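Local coordinates for ATP-dependent protease (Xanthomonas campestris pv. campestris, PDB 7CAY), which probably binds protein substrates, as a homologue of the N-terminal substrate-binding domain of Lon peptidase, at residues G43-V48 against G67-I72; L8-L13 against G47-L52; A129-R134 against W159-L164; Q153-G158 against D179-R184. All coordinates share one frame; numbering follows the deposited sequence.

Contact 1: G43-V48 against G67-I72; sequences GSSFGV and GTEVRI
In the mixed beta sheet of the Lon N-terminal domain, strand 47-51 pairs antiparallel with strand 66-74, and Gly43-Val48 meets Gly67-Ile72 in that pairing. Val48 and Thr68 form a hydrogen-bonded pair. Val48 N donates to Thr68 O at 2.9 Å, and Thr68 N returns a bond to Val48 O at 3.0 Å. Gly47 and Glu69 form the next, non-hydrogen-bonded pair. Beyond it Val70 N reaches Phe46 O at 3.2 Å.

The Phe46 side chain has CG between its backbone N and carbonyl carbon (chi1 62°). This places one ring face against Val70 CG2, a CH-pi contact 3.7 Å from the ring centroid. Ile72 CD1 comes obliquely to Phe46 CE1 at 3.4 Å. Val70 uses its other methyl, CG1, to touch Val48 CG2. Ser45 OG donates to Glu69 OE2 at 2.5 Å from above the carboxylate plane. The same oxygen forms a salt bridge with Arg91, and Thr90 bonds the other, so both carboxylate oxygens of this buried side chain have partners.

Strand 83-100 pairs with the far side of strand 66-74 and sends Leu87 to Phe46. Strand 6-13 borders strand 47-51 and stacks Phe11 on the Phe46 ring.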
loop_
_atom_site.group_PDB
_atom_site.type_symbol
_atom_site.label_atom_id
_atom_site.label_comp_id
_atom_site.label_asym_id
_atom_site.label_seq_id
_atom_site.Cartn_x
_atom_site.Cartn_y
_atom_site.Cartn_z
ATOM N N GLY A 43 8.971 -17.219 4.023
ATOM C CA GLY A 43 8.959 -16.533 2.754
ATOM C C GLY A 43 7.642 -15.871 2.411
ATOM O O GLY A 43 7.601 -15.038 1.497
ATOM N N SER A 44 6.567 -16.217 3.116
ATOM C CA SER A 44 5.280 -15.579 2.885
ATOM C C SER A 44 5.337 -14.122 3.325
ATOM O O SER A 44 5.969 -13.783 4.329
ATOM C CB SER A 44 4.172 -16.312 3.642
ATOM O OG SER A 44 4.026 -15.804 4.958
ATOM N N SER A 45 4.677 -13.259 2.563
ATOM C CA SER A 45 4.686 -11.835 2.841
ATOM C C SER A 45 3.552 -11.478 3.802
ATOM O O SER A 45 2.810 -12.338 4.284
ATOM C CB SER A 45 4.568 -11.043 1.540
ATOM O OG SER A 45 3.352 -11.344 0.875
ATOM N N PHE A 46 3.428 -10.186 4.090
ATOM C CA PHE A 46 2.287 -9.646 4.810
ATOM C C PHE A 46 1.825 -8.378 4.100
ATOM O O PHE A 46 2.406 -7.959 3.092
ATOM C CB PHE A 46 2.621 -9.387 6.287
ATOM C CG PHE A 46 3.703 -8.366 6.506
ATOM C CD1 PHE A 46 5.031 -8.748 6.572
ATOM C CD2 PHE A 46 3.387 -7.026 6.671
ATOM C CE1 PHE A 46 6.027 -7.810 6.786
ATOM C CE2 PHE A 46 4.377 -6.085 6.883
ATOM C CZ PHE A 46 5.700 -6.478 6.938
ATOM N N GLY A 47 0.764 -7.766 4.626
ATOM C CA GLY A 47 0.175 -6.607 4.000
ATOM C C GLY A 47 0.006 -5.464 4.981
ATOM O O GLY A 47 0.050 -5.639 6.198
ATOM N N VAL A 48 -0.195 -4.276 4.419
ATOM C CA VAL A 48 -0.402 -3.051 5.185
ATOM C C VAL A 48 -1.804 -2.541 4.887
ATOM O O VAL A 48 -2.153 -2.312 3.722
ATOM C CB VAL A 48 0.653 -1.985 4.851
ATOM C CG1 VAL A 48 0.123 -0.601 5.174
ATOM C CG2 VAL A 48 1.938 -2.262 5.611
ATOM N N GLY A 67 -5.988 -3.228 1.034
ATOM C CA GLY A 67 -4.645 -3.108 1.559
ATOM C C GLY A 67 -3.620 -3.339 0.467
ATOM O O GLY A 67 -3.964 -3.618 -0.682
ATOM N N THR A 68 -2.349 -3.226 0.849
ATOM C CA THR A 68 -1.241 -3.329 -0.095
ATOM C C THR A 68 -0.219 -4.326 0.429
ATOM O O THR A 68 0.280 -4.177 1.549
ATOM C CB THR A 68 -0.582 -1.966 -0.323
ATOM O OG1 THR A 68 -1.569 -1.015 -0.738
ATOM C CG2 THR A 68 0.478 -2.071 -1.391
ATOM N N GLU A 69 0.093 -5.335 -0.381
ATOM C CA GLU A 69 1.146 -6.276 -0.029
ATOM C C GLU A 69 2.502 -5.582 -0.067
ATOM O O GLU A 69 2.754 -4.723 -0.917
ATOM C CB GLU A 69 1.138 -7.468 -0.985
ATOM C CG GLU A 69 2.091 -8.585 -0.586
ATOM C CD GLU A 69 2.227 -9.650 -1.655
ATOM O OE1 GLU A 69 2.384 -9.291 -2.843
ATOM O OE2 GLU A 69 2.172 -10.849 -1.306
ATOM N N VAL A 70 3.381 -5.957 0.859
ATOM C CA VAL A 70 4.692 -5.332 0.977
ATOM C C VAL A 70 5.769 -6.327 0.576
ATOM O O VAL A 70 5.619 -7.546 0.730
ATOM C CB VAL A 70 4.959 -4.799 2.403
ATOM C CG1 VAL A 70 3.854 -3.852 2.837
ATOM C CG2 VAL A 70 5.107 -5.946 3.391
ATOM N N ARG A 71 6.860 -5.791 0.040
ATOM C CA ARG A 71 8.113 -6.513 -0.110
ATOM C C ARG A 71 9.126 -5.890 0.838
ATOM O O ARG A 71 9.303 -4.667 0.845
ATOM C CB ARG A 71 8.630 -6.458 -1.550
ATOM C CG ARG A 71 9.967 -7.159 -1.730
ATOM C CD ARG A 71 10.499 -7.065 -3.150
ATOM N NE ARG A 71 10.865 -5.701 -3.521
ATOM C CZ ARG A 71 10.328 -5.030 -4.537
ATOM N NH1 ARG A 71 9.401 -5.602 -5.296
ATOM N NH2 ARG A 71 10.726 -3.792 -4.801
ATOM N N ILE A 72 9.778 -6.725 1.646
ATOM C CA ILE A 72 10.744 -6.236 2.627
ATOM C C ILE A 72 12.038 -5.947 1.872
ATOM O O ILE A 72 12.777 -6.864 1.508
ATOM C CB ILE A 72 10.964 -7.231 3.769
ATOM C CG1 ILE A 72 9.703 -8.064 4.019
ATOM C CG2 ILE A 72 11.351 -6.497 5.041
ATOM C CD1 ILE A 72 8.525 -7.266 4.532
#

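Contact 2: L8-L13 against G47-L52; sequences LPLFPL and GVCLIL
Gly47 is gripped through both backbone polar atoms by strand 6-13. Its N donates to Pro9 O at 2.9 Å, and its O accepts from Phe11 N at 2.8 Å. The parallel ladder runs on in the same pattern. Cys49 N donates to Phe11 O at 3.1 Å, and Cys49 O accepts from Leu13 N at 3.1 Å. Ile51 N closes the series on Leu13 O with a less straight bond, 152° at the hydrogen. Leu50 CA also approaches Leu13 O, as a CA-H...O contact.

Several other backbone groups bond to neighbouring strands. Leu8 and Leu10 bond to Gly108 and Val106 on strand 106-112, and Leu50 to Ala64. Helix 30-42 packs on Phe11 of this Lon N-terminal domain sheet through Leu35 and Val36.

Apolar contacts lie on both faces. With CG beside the backbone N (chi1 -60°), Leu13 brings CD1 to 3.6 Å from Val48 CG1, the two side chains crossing at about a right angle. On the face with Leu10 and Cys49, Leu10 CD1 lies near Cys49 SG. Pro12 CB meets Ile51 CG2 at 3.5 Å.

All five hydrogen bonds here are main chain to main chain. The polar atoms that bond across this contact are thus backbone atoms, and the side chains meet one another through apolar groups.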
loop_
_atom_site.group_PDB
_atom_site.type_symbol
_atom_site.label_atom_id
_atom_site.label_comp_id
_atom_site.label_asym_id
_atom_site.label_seq_id
_atom_site.Cartn_x
_atom_site.Cartn_y
_atom_site.Cartn_z
ATOM N N LEU A 8 -3.652 -13.692 4.770
ATOM C CA LEU A 8 -2.488 -12.819 4.785
ATOM C C LEU A 8 -2.453 -12.041 6.095
ATOM O O LEU A 8 -3.472 -11.450 6.491
ATOM C CB LEU A 8 -2.516 -11.855 3.590
ATOM C CG LEU A 8 -1.281 -10.984 3.351
ATOM C CD1 LEU A 8 -0.115 -11.824 2.848
ATOM C CD2 LEU A 8 -1.598 -9.861 2.375
ATOM N N PRO A 9 -1.320 -12.020 6.796
ATOM C CA PRO A 9 -1.218 -11.197 8.008
ATOM C C PRO A 9 -1.237 -9.716 7.666
ATOM O O PRO A 9 -0.571 -9.266 6.729
ATOM C CB PRO A 9 0.129 -11.613 8.613
ATOM C CG PRO A 9 0.473 -12.918 7.951
ATOM C CD PRO A 9 -0.113 -12.834 6.578
ATOM N N LEU A 10 -1.999 -8.952 8.443
ATOM C CA LEU A 10 -2.224 -7.539 8.175
ATOM C C LEU A 10 -1.570 -6.689 9.255
ATOM O O LEU A 10 -1.771 -6.930 10.450
ATOM C CB LEU A 10 -3.722 -7.232 8.096
ATOM C CG LEU A 10 -4.550 -8.132 7.174
ATOM C CD1 LEU A 10 -5.987 -7.637 7.091
ATOM C CD2 LEU A 10 -3.927 -8.225 5.792
ATOM N N PHE A 11 -0.790 -5.692 8.830
ATOM C CA PHE A 11 -0.146 -4.738 9.725
ATOM C C PHE A 11 -0.907 -3.424 9.713
ATOM O O PHE A 11 -1.149 -2.863 8.635
ATOM C CB PHE A 11 1.305 -4.502 9.316
ATOM C CG PHE A 11 2.263 -5.518 9.871
ATOM C CD1 PHE A 11 2.008 -6.872 9.737
ATOM C CD2 PHE A 11 3.420 -5.119 10.522
ATOM C CE1 PHE A 11 2.885 -7.810 10.246
ATOM C CE2 PHE A 11 4.305 -6.055 11.030
ATOM C CZ PHE A 11 4.036 -7.402 10.892
ATOM N N PRO A 12 -1.297 -2.911 10.875
ATOM C CA PRO A 12 -2.132 -1.703 10.912
ATOM C C PRO A 12 -1.331 -0.410 10.872
ATOM O O PRO A 12 -0.486 -0.169 11.741
ATOM C CB PRO A 12 -2.875 -1.853 12.243
ATOM C CG PRO A 12 -1.895 -2.583 13.117
ATOM C CD PRO A 12 -1.106 -3.501 12.212
ATOM N N LEU A 13 -1.600 0.438 9.881
ATOM C CA LEU A 13 -0.934 1.726 9.754
ATOM C C LEU A 13 -1.966 2.840 9.653
ATOM O O LEU A 13 -3.058 2.650 9.114
ATOM C CB LEU A 13 -0.007 1.776 8.530
ATOM C CG LEU A 13 1.153 0.782 8.435
ATOM C CD1 LEU A 13 2.168 1.293 7.441
ATOM C CD2 LEU A 13 1.812 0.539 9.778
ATOM N N GLY A 47 0.764 -7.766 4.626
ATOM C CA GLY A 47 0.175 -6.607 4.000
ATOM C C GLY A 47 0.006 -5.464 4.981
ATOM O O GLY A 47 0.050 -5.639 6.198
ATOM N N VAL A 48 -0.195 -4.276 4.419
ATOM C CA VAL A 48 -0.402 -3.051 5.185
ATOM C C VAL A 48 -1.804 -2.541 4.887
ATOM O O VAL A 48 -2.153 -2.312 3.722
ATOM C CB VAL A 48 0.653 -1.985 4.851
ATOM C CG1 VAL A 48 0.123 -0.601 5.174
ATOM C CG2 VAL A 48 1.938 -2.262 5.611
ATOM N N CYS A 49 -2.605 -2.372 5.936
ATOM C CA CYS A 49 -3.954 -1.839 5.821
ATOM C C CYS A 49 -4.093 -0.600 6.692
ATOM O O CYS A 49 -3.631 -0.578 7.836
ATOM C CB CYS A 49 -5.001 -2.874 6.236
ATOM S SG CYS A 49 -5.421 -4.071 4.957
ATOM N N LEU A 50 -4.728 0.430 6.143
ATOM C CA LEU A 50 -5.121 1.575 6.949
ATOM C C LEU A 50 -6.218 1.165 7.927
ATOM O O LEU A 50 -7.221 0.560 7.531
ATOM C CB LEU A 50 -5.601 2.709 6.047
ATOM C CG LEU A 50 -6.281 3.883 6.750
ATOM C CD1 LEU A 50 -5.256 4.768 7.441
ATOM C CD2 LEU A 50 -7.129 4.687 5.777
ATOM N N ILE A 51 -6.024 1.482 9.211
ATOM C CA ILE A 51 -7.001 1.129 10.241
ATOM C C ILE A 51 -8.021 2.245 10.414
ATOM O O ILE A 51 -7.897 3.324 9.823
ATOM C CB ILE A 51 -6.332 0.803 11.594
ATOM C CG1 ILE A 51 -4.981 1.514 11.751
ATOM C CG2 ILE A 51 -6.194 -0.700 11.773
ATOM C CD1 ILE A 51 -5.067 3.016 11.965
ATOM N N LEU A 52 -9.044 1.986 11.219
ATOM C CA LEU A 52 -10.049 2.994 11.522
ATOM C C LEU A 52 -10.614 2.710 12.908
ATOM O O LEU A 52 -11.827 2.728 13.127
ATOM C CB LEU A 52 -11.154 3.020 10.466
ATOM C CG LEU A 52 -11.102 2.016 9.310
ATOM C CD1 LEU A 52 -12.360 1.174 9.274
ATOM C CD2 LEU A 52 -10.891 2.724 7.978
#

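Contact 3: A129-R134 against W159-L164; sequences ATVLER and WRLAEL
Leu132 packs against Arg160 and Leu161 where two helices of the C-terminal helical part of the chain cross. The segments of helix 126-134 and helix 154-164 have axes 10.2 Å apart, at 53°. No hydrogen bond joins them.

The Leu132 side chain carries most of the contact. Its CB meets Leu161 CD2 at 3.7 Å and lies slightly farther from Leu161 CG. With CG anti to the backbone N (chi1 172°), the branch reaches across to helix 154-164. Both methyls touch Arg160 CB, CD1 at 3.8 Å and CD2 at 3.7 Å. CD1 also meets Leu161 CD2 at 3.7 Å. Trp156 and Val157, one turn earlier on the same helix, also touch Leu132.

Arg160 gives the contact its aliphatic root. Its chain then bends at chi2 and chi3, and the guanidinium leads away from Leu132. NH2 forms a salt bridge with Glu163 OE1 at 2.9 Å. NH1 bonds to the carbonyl of Pro19, and the group makes a cation-pi contact with Trp156. Leu161 also packs on Leu188 of helix 181-190.

At the margins, Val131 CG1 lies 4.2 Å from Leu161 CD1, and Leu132 CD1 lies 4.3 Å from Leu164 CD2.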
loop_
_atom_site.group_PDB
_atom_site.type_symbol
_atom_site.label_atom_id
_atom_site.label_comp_id
_atom_site.label_asym_id
_atom_site.label_seq_id
_atom_site.Cartn_x
_atom_site.Cartn_y
_atom_site.Cartn_z
ATOM N N ALA A 129 0.421 13.652 -16.717
ATOM C CA ALA A 129 1.787 13.146 -16.696
ATOM C C ALA A 129 2.807 14.274 -16.702
ATOM O O ALA A 129 3.890 14.128 -16.124
ATOM C CB ALA A 129 2.030 12.217 -17.886
ATOM N N THR A 130 2.482 15.398 -17.345
ATOM C CA THR A 130 3.416 16.518 -17.400
ATOM C C THR A 130 3.548 17.194 -16.040
ATOM O O THR A 130 4.637 17.647 -15.669
ATOM C CB THR A 130 2.968 17.524 -18.459
ATOM O OG1 THR A 130 2.665 16.834 -19.677
ATOM C CG2 THR A 130 4.065 18.544 -18.723
ATOM N N VAL A 131 2.451 17.270 -15.282
ATOM C CA VAL A 131 2.515 17.868 -13.953
ATOM C C VAL A 131 3.265 16.955 -12.988
ATOM O O VAL A 131 3.879 17.427 -12.022
ATOM C CB VAL A 131 1.095 18.201 -13.450
ATOM C CG1 VAL A 131 0.222 16.956 -13.439
ATOM C CG2 VAL A 131 1.137 18.843 -12.067
ATOM N N LEU A 132 3.249 15.642 -13.235
ATOM C CA LEU A 132 4.012 14.725 -12.392
ATOM C C LEU A 132 5.508 14.860 -12.648
ATOM O O LEU A 132 6.303 14.939 -11.704
ATOM C CB LEU A 132 3.559 13.285 -12.631
ATOM C CG LEU A 132 4.427 12.224 -11.947
ATOM C CD1 LEU A 132 4.352 12.339 -10.429
ATOM C CD2 LEU A 132 4.043 10.826 -12.399
ATOM N N GLU A 133 5.909 14.884 -13.924
ATOM C CA GLU A 133 7.328 14.991 -14.255
ATOM C C GLU A 133 7.948 16.262 -13.688
ATOM O O GLU A 133 9.119 16.256 -13.290
ATOM C CB GLU A 133 7.525 14.927 -15.771
ATOM C CG GLU A 133 8.948 15.233 -16.219
ATOM C CD GLU A 133 9.226 14.829 -17.656
ATOM O OE1 GLU A 133 8.276 14.789 -18.467
ATOM O OE2 GLU A 133 10.402 14.542 -17.968
ATOM N N ARG A 134 7.181 17.354 -13.627
ATOM C CA ARG A 134 7.697 18.588 -13.042
ATOM C C ARG A 134 8.056 18.395 -11.574
ATOM O O ARG A 134 9.095 18.883 -11.112
ATOM C CB ARG A 134 6.673 19.709 -13.200
ATOM N N TRP A 159 -0.377 6.206 -9.331
ATOM C CA TRP A 159 0.180 5.913 -8.016
ATOM C C TRP A 159 1.212 6.944 -7.575
ATOM O O TRP A 159 1.433 7.100 -6.371
ATOM C CB TRP A 159 0.812 4.518 -8.000
ATOM C CG TRP A 159 -0.159 3.370 -8.167
ATOM C CD1 TRP A 159 -0.016 2.294 -8.996
ATOM C CD2 TRP A 159 -1.408 3.183 -7.482
ATOM N NE1 TRP A 159 -1.096 1.455 -8.876
ATOM C CE2 TRP A 159 -1.964 1.975 -7.953
ATOM C CE3 TRP A 159 -2.110 3.919 -6.520
ATOM C CZ2 TRP A 159 -3.186 1.488 -7.493
ATOM C CZ3 TRP A 159 -3.322 3.437 -6.073
ATOM C CH2 TRP A 159 -3.849 2.232 -6.557
ATOM N N ARG A 160 1.847 7.648 -8.512
ATOM C CA ARG A 160 2.901 8.588 -8.144
ATOM C C ARG A 160 2.330 9.942 -7.742
ATOM O O ARG A 160 2.741 10.521 -6.729
ATOM C CB ARG A 160 3.897 8.743 -9.295
ATOM C CG ARG A 160 4.716 7.493 -9.565
ATOM C CD ARG A 160 5.551 7.096 -8.358
ATOM N NE ARG A 160 5.436 5.670 -8.074
ATOM C CZ ARG A 160 4.659 5.162 -7.122
ATOM N NH1 ARG A 160 4.611 3.851 -6.934
ATOM N NH2 ARG A 160 3.937 5.963 -6.352
ATOM N N LEU A 161 1.392 10.472 -8.535
ATOM C CA LEU A 161 0.740 11.726 -8.168
ATOM C C LEU A 161 0.010 11.596 -6.839
ATOM O O LEU A 161 0.050 12.511 -6.006
ATOM C CB LEU A 161 -0.227 12.160 -9.269
ATOM C CG LEU A 161 0.363 12.913 -10.458
ATOM C CD1 LEU A 161 -0.749 13.366 -11.386
ATOM C CD2 LEU A 161 1.176 14.099 -9.971
ATOM N N ALA A 162 -0.660 10.460 -6.625
ATOM C CA ALA A 162 -1.339 10.215 -5.357
ATOM C C ALA A 162 -0.380 10.295 -4.179
ATOM O O ALA A 162 -0.762 10.754 -3.097
ATOM C CB ALA A 162 -2.022 8.848 -5.395
ATOM N N GLU A 163 0.867 9.867 -4.370
ATOM C CA GLU A 163 1.850 9.908 -3.295
ATOM C C GLU A 163 2.356 11.325 -3.047
ATOM O O GLU A 163 2.476 11.748 -1.892
ATOM C CB GLU A 163 3.011 8.971 -3.627
ATOM C CG GLU A 163 4.024 8.795 -2.512
ATOM C CD GLU A 163 5.166 7.880 -2.906
ATOM O OE1 GLU A 163 5.077 7.245 -3.979
ATOM O OE2 GLU A 163 6.155 7.801 -2.145
ATOM N N LEU A 164 2.638 12.078 -4.113
ATOM C CA LEU A 164 3.254 13.392 -3.957
ATOM C C LEU A 164 2.240 14.463 -3.573
ATOM O O LEU A 164 2.542 15.337 -2.755
ATOM C CB LEU A 164 3.976 13.786 -5.245
ATOM C CG LEU A 164 5.493 13.579 -5.300
ATOM C CD1 LEU A 164 5.881 12.205 -4.781
ATOM C CD2 LEU A 164 5.996 13.773 -6.724
#

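Contact 4: Q153-G158 against D179-R184; sequences QAAWVG and DDPHRR
Ala155 and Pro181 have the nearest CA atoms across the segments, 4.7 Å apart. The proline ring packs on the helix backbone and on its methyls. Pro181 CB lies 3.7 Å from Ala155 N and 3.9 Å from Ala155 CB. Pro181 CG is also close to that methyl. Ala154 CB touches Pro181 CB at 4.0 Å, so the proline ring meets two successive alanines.

Flat polar side chains add to this packing. His182 has CG anti to its carbonyl carbon (chi1 -50°). Its CB points away, yet the ring end turns back and brings CD2 to 3.9 Å from Ala154 CB, at an oblique approach. Arg184 NH1 lies 4.0 Å from Ala155 CB, which sits at the guanidinium edge. One face of the same group lies over Pro181 CA.

The setting is a junction between the first turns of two helices in the C-terminal helical part of the domain, helix 154-164 and helix 181-190. Gln153 and Asp180 are their N-cap residues.

No hydrogen bond crosses the contact. Side-chain bonds lie within Asp179-Arg184 or go outside the two segments. Asp180 OD1 accepts from Arg183 N at 2.8 Å, a capping bond made from above the carboxylate plane. Asp180 OD2 receives a weak bond from His182 ND1. Arg184 NE donates to the carbonyl of Glu178. Through its backbone, Ala154 bonds to Asp119.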
loop_
_atom_site.group_PDB
_atom_site.type_symbol
_atom_site.label_atom_id
_atom_site.label_comp_id
_atom_site.label_asym_id
_atom_site.label_seq_id
_atom_site.Cartn_x
_atom_site.Cartn_y
_atom_site.Cartn_z
ATOM N N GLN A 153 2.517 5.306 -18.543
ATOM C CA GLN A 153 1.681 4.253 -17.978
ATOM C C GLN A 153 0.689 4.881 -17.006
ATOM O O GLN A 153 1.092 5.557 -16.054
ATOM C CB GLN A 153 2.538 3.198 -17.280
ATOM N N ALA A 154 -0.605 4.653 -17.247
ATOM C CA ALA A 154 -1.641 5.341 -16.481
ATOM C C ALA A 154 -1.619 4.934 -15.013
ATOM O O ALA A 154 -1.800 5.774 -14.125
ATOM C CB ALA A 154 -3.016 5.067 -17.089
ATOM N N ALA A 155 -1.406 3.647 -14.737
ATOM C CA ALA A 155 -1.348 3.202 -13.351
ATOM C C ALA A 155 -0.126 3.758 -12.635
ATOM O O ALA A 155 -0.183 4.024 -11.429
ATOM C CB ALA A 155 -1.355 1.676 -13.284
ATOM N N TRP A 156 0.980 3.954 -13.354
ATOM C CA TRP A 156 2.195 4.443 -12.709
ATOM C C TRP A 156 2.071 5.920 -12.352
ATOM O O TRP A 156 2.356 6.319 -11.217
ATOM C CB TRP A 156 3.408 4.203 -13.609
ATOM C CG TRP A 156 4.698 4.333 -12.865
ATOM C CD1 TRP A 156 5.348 3.351 -12.175
ATOM C CD2 TRP A 156 5.487 5.519 -12.715
ATOM N NE1 TRP A 156 6.497 3.849 -11.612
ATOM C CE2 TRP A 156 6.605 5.179 -11.929
ATOM C CE3 TRP A 156 5.359 6.833 -13.173
ATOM C CZ2 TRP A 156 7.587 6.105 -11.590
ATOM C CZ3 TRP A 156 6.336 7.752 -12.838
ATOM C CH2 TRP A 156 7.435 7.383 -12.054
ATOM N N VAL A 157 1.650 6.750 -13.310
ATOM C CA VAL A 157 1.457 8.171 -13.029
ATOM C C VAL A 157 0.366 8.362 -11.984
ATOM O O VAL A 157 0.395 9.329 -11.212
ATOM C CB VAL A 157 1.151 8.941 -14.334
ATOM C CG1 VAL A 157 -0.050 8.346 -15.048
ATOM C CG2 VAL A 157 0.921 10.420 -14.057
ATOM N N GLY A 158 -0.594 7.437 -11.923
ATOM C CA GLY A 158 -1.644 7.542 -10.923
ATOM C C GLY A 158 -1.136 7.289 -9.516
ATOM O O GLY A 158 -1.419 8.060 -8.593
ATOM N N ASP A 179 -9.967 -0.060 -8.852
ATOM C CA ASP A 179 -9.143 -1.055 -9.527
ATOM C C ASP A 179 -8.899 -0.742 -11.001
ATOM O O ASP A 179 -8.358 -1.589 -11.719
ATOM C CB ASP A 179 -9.773 -2.445 -9.388
ATOM C CG ASP A 179 -9.799 -2.931 -7.948
ATOM O OD1 ASP A 179 -8.996 -2.428 -7.131
ATOM O OD2 ASP A 179 -10.621 -3.820 -7.634
ATOM N N ASP A 180 -9.271 0.449 -11.468
ATOM C CA ASP A 180 -9.032 0.845 -12.847
ATOM C C ASP A 180 -8.104 2.053 -12.890
ATOM O O ASP A 180 -8.385 3.068 -12.237
ATOM C CB ASP A 180 -10.353 1.167 -13.568
ATOM C CG ASP A 180 -10.136 1.837 -14.914
ATOM O OD1 ASP A 180 -10.736 2.909 -15.147
ATOM O OD2 ASP A 180 -9.353 1.303 -15.731
ATOM N N PRO A 181 -6.997 1.985 -13.640
ATOM C CA PRO A 181 -6.044 3.109 -13.635
ATOM C C PRO A 181 -6.622 4.407 -14.169
ATOM O O PRO A 181 -6.267 5.484 -13.673
ATOM C CB PRO A 181 -4.898 2.596 -14.519
ATOM C CG PRO A 181 -5.014 1.105 -14.470
ATOM C CD PRO A 181 -6.481 0.820 -14.378
ATOM N N HIS A 182 -7.503 4.342 -15.167
ATOM C CA HIS A 182 -8.012 5.570 -15.771
ATOM C C HIS A 182 -9.073 6.229 -14.897
ATOM O O HIS A 182 -9.058 7.453 -14.720
ATOM C CB HIS A 182 -8.562 5.276 -17.165
ATOM C CG HIS A 182 -7.615 4.504 -18.031
ATOM N ND1 HIS A 182 -7.708 3.139 -18.202
ATOM C CD2 HIS A 182 -6.548 4.903 -18.762
ATOM C CE1 HIS A 182 -6.743 2.733 -19.009
ATOM N NE2 HIS A 182 -6.026 3.782 -19.363
ATOM N N ARG A 183 -9.999 5.443 -14.340
ATOM C CA ARG A 183 -10.949 6.009 -13.389
ATOM C C ARG A 183 -10.245 6.482 -12.126
ATOM O O ARG A 183 -10.739 7.384 -11.439
ATOM C CB ARG A 183 -12.040 4.993 -13.050
ATOM C CG ARG A 183 -13.378 5.302 -13.707
ATOM C CD ARG A 183 -14.468 4.318 -13.303
ATOM N NE ARG A 183 -14.308 3.015 -13.943
ATOM C CZ ARG A 183 -14.035 1.888 -13.293
ATOM N NH1 ARG A 183 -13.901 1.898 -11.973
ATOM N NH2 ARG A 183 -13.906 0.750 -13.962
ATOM N N ARG A 184 -9.092 5.888 -11.808
ATOM C CA ARG A 184 -8.270 6.390 -10.714
ATOM C C ARG A 184 -7.779 7.801 -11.013
ATOM O O ARG A 184 -7.872 8.699 -10.168
ATOM C CB ARG A 184 -7.093 5.445 -10.476
ATOM C CG ARG A 184 -6.974 4.925 -9.055
ATOM C CD ARG A 184 -5.759 4.024 -8.918
ATOM N NE ARG A 184 -6.020 2.665 -9.388
ATOM C CZ ARG A 184 -5.146 1.930 -10.069
ATOM N NH1 ARG A 184 -3.956 2.431 -10.377
ATOM N NH2 ARG A 184 -5.465 0.700 -10.450
#

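How the contacts relate
The four contacts fall into two groups on opposite sides of the chain's centre. Contacts 1 and 2 share Gly47 and Val48, so strand 47-51 lies between strands 6-13 and 66-74. Their centres are 9 Å apart, and Phe46 CD2 lies 3.4 Å from Phe11 CD1. Contacts 3 and 4 both use helix 154-164, with centres 11 Å apart. Leu132 CD2 meets Val157 CG2 at 3.6 Å, joining the two. Between the groups nothing touches: the nearest atoms of contacts 1 and 3 are about 7 Å apart, and those of contacts 2 and 4 about 13 Å. The first pair lies in the sheet and the second among the C-terminal helices.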